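Local coordinates for protein probable tautomerase ywhB (Bacillus subtilis, PDB 2OPA) that is a probable tautomerase of the MIF clan, built as an assembly of six small subunits, and binds 2-fluoro-3-(4-hydroxyphenyl)-2E-propeneoate, at residues A[10-13]-A[14-17]. Sequence-based numbering, arbitrary orientation.
Sequences GRTD and EQKR. With FHC (2-fluoro-3-(4-hydroxyphenyl)-2E-propeneoate), chain C.
T12 and Q15 grip each other reciprocally at the start of a helix, a worked example of the capping box. T12 occupies the N-cap and its OG1 accepts from Q15 N at 3.1 Å. What brings the hydroxyl within bonding distance of that N-H is a chi1 of 61°, which sets OG1 between the backbone N and the carbonyl carbon. Q15 returns the bond with its side chain: OE1 accepts a hydrogen bond from T12 N at 3.0 Å, nearly straight (167°), in the amide's carbonyl plane and on a lone pair. Two backbone N-H groups at the helix start thus gain side-chain acceptors, and the Q15 amide oxygen is fixed beside the loop, where R11 CA lies 3.4 Å from OE1. The aliphatic part of R11 crosses the Q15 side chain at about a right angle. Its guanidinium runs on to the ligand, NH1 donating to FHC O2 at 2.7 Å and NH2 weakly to O3, while NH1 also bonds to L8 O.

D13 opens the helix proper, its O accepting from R17 N. Their side chains share a long, purely electrostatic salt bridge, OD2 to NH2 at 3.8 Å; OD2 lies well out of the guanidinium plane, so no N-H points at it. The stronger partners are R56 of the second subunit for D13 and D59 of that subunit for R17. K16 N closes the first turn on T12 O, and its extended chain reaches a water that donates to R11 O.

The capped turn lies where the loop after strand 2-8 enters helix 13-31; K16 NZ forms a salt bridge with E44 on strand 39-45, which runs parallel to strand 2-8, and T31 of the third subunit packs on R11 and Q15.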
loop_
_atom_site.group_PDB
_atom_site.type_symbol
_atom_site.label_atom_id
_atom_site.label_comp_id
_atom_site.label_asym_id
_atom_site.label_seq_id
_atom_site.Cartn_x
_atom_site.Cartn_y
_atom_site.Cartn_z
ATOM N N GLY A 10 12.392 -13.844 -9.165
ATOM C CA GLY A 10 12.767 -15.232 -9.372
ATOM C C GLY A 10 11.759 -16.093 -10.111
ATOM O O GLY A 10 12.091 -17.201 -10.543
ATOM N N ARG A 11 10.532 -15.605 -10.253
ATOM C CA ARG A 11 9.506 -16.358 -10.955
ATOM C C ARG A 11 9.564 -16.105 -12.457
ATOM O O ARG A 11 9.932 -15.017 -12.904
ATOM C CB ARG A 11 8.113 -16.002 -10.424
ATOM C CG ARG A 11 7.676 -16.802 -9.204
ATOM C CD ARG A 11 8.382 -16.389 -7.933
ATOM N NE ARG A 11 8.033 -17.271 -6.819
ATOM C CZ ARG A 11 8.206 -16.976 -5.532
ATOM N NH1 ARG A 11 8.725 -15.807 -5.184
ATOM N NH2 ARG A 11 7.862 -17.851 -4.592
ATOM N N THR A 12 9.196 -17.117 -13.236
ATOM C CA THR A 12 9.203 -16.998 -14.688
ATOM C C THR A 12 7.968 -16.228 -15.140
ATOM O O THR A 12 7.007 -16.090 -14.385
ATOM C CB THR A 12 9.198 -18.394 -15.356
ATOM O OG1 THR A 12 8.015 -19.106 -14.969
ATOM C CG2 THR A 12 10.425 -19.202 -14.922
ATOM N N ASP A 13 7.986 -15.726 -16.368
ATOM C CA ASP A 13 6.840 -14.987 -16.884
ATOM C C ASP A 13 5.626 -15.925 -16.953
ATOM O O ASP A 13 4.485 -15.481 -16.789
ATOM C CB ASP A 13 7.153 -14.413 -18.272
ATOM C CG ASP A 13 6.085 -13.443 -18.765
ATOM O OD1 ASP A 13 5.835 -12.430 -18.085
ATOM O OD2 ASP A 13 5.497 -13.688 -19.840
ATOM N N GLU A 14 5.876 -17.218 -17.180
ATOM C CA GLU A 14 4.798 -18.208 -17.250
ATOM C C GLU A 14 4.140 -18.397 -15.885
ATOM O O GLU A 14 2.917 -18.503 -15.794
ATOM C CB GLU A 14 5.315 -19.565 -17.752
ATOM C CG GLU A 14 5.639 -19.599 -19.239
ATOM C CD GLU A 14 6.896 -18.816 -19.594
ATOM O OE1 GLU A 14 6.993 -18.355 -20.751
ATOM O OE2 GLU A 14 7.789 -18.669 -18.728
ATOM N N GLN A 15 4.947 -18.448 -14.829
ATOM C CA GLN A 15 4.400 -18.605 -13.493
ATOM C C GLN A 15 3.558 -17.386 -13.141
ATOM O O GLN A 15 2.546 -17.506 -12.455
ATOM C CB GLN A 15 5.513 -18.770 -12.462
ATOM C CG GLN A 15 6.179 -20.130 -12.464
ATOM C CD GLN A 15 7.323 -20.197 -11.479
ATOM O OE1 GLN A 15 8.292 -19.447 -11.589
ATOM N NE2 GLN A 15 7.218 -21.089 -10.505
ATOM N N LYS A 16 3.984 -16.215 -13.603
ATOM C CA LYS A 16 3.257 -14.984 -13.336
ATOM C C LYS A 16 1.904 -14.992 -14.042
ATOM O O LYS A 16 0.899 -14.568 -13.474
ATOM C CB LYS A 16 4.076 -13.770 -13.792
ATOM C CG LYS A 16 5.331 -13.539 -12.979
ATOM C CD LYS A 16 6.123 -12.379 -13.539
ATOM C CE LYS A 16 7.421 -12.180 -12.781
ATOM N NZ LYS A 16 8.195 -11.013 -13.316
ATOM N N ARG A 17 1.884 -15.472 -15.282
ATOM C CA ARG A 17 0.647 -15.544 -16.043
ATOM C C ARG A 17 -0.326 -16.510 -15.359
ATOM O O ARG A 17 -1.518 -16.214 -15.241
ATOM C CB ARG A 17 0.922 -16.018 -17.470
ATOM C CG ARG A 17 -0.331 -16.152 -18.325
ATOM C CD ARG A 17 -0.003 -16.683 -19.710
ATOM N NE ARG A 17 0.827 -15.760 -20.477
ATOM C CZ ARG A 17 1.951 -16.104 -21.107
ATOM N NH1 ARG A 17 2.388 -17.359 -21.062
ATOM N NH2 ARG A 17 2.635 -15.193 -21.789
HETATM C C1 FHC C . 9.376 -15.845 1.454
HETATM C C7 FHC C . 8.531 -14.863 0.745
HETATM C C8 FHC C . 8.027 -14.680 -0.510
HETATM C C9 FHC C . 8.155 -15.490 -1.749
HETATM O O3 FHC C . 8.876 -16.615 -1.703
HETATM O O2 FHC C . 7.629 -15.161 -2.787
HETATM F F1 FHC C . 7.271 -13.568 -0.688
HETATM C C6 FHC C . 9.656 -15.611 2.839
HETATM C C5 FHC C . 10.456 -16.519 3.551
HETATM C C4 FHC C . 11.002 -17.665 2.944
HETATM O O1 FHC C . 11.779 -18.534 3.665
HETATM C C3 FHC C . 10.738 -17.917 1.570
HETATM C C2 FHC C . 9.939 -17.016 0.849
HETATM O O HOH W 1 9.798 -12.977 -15.166
#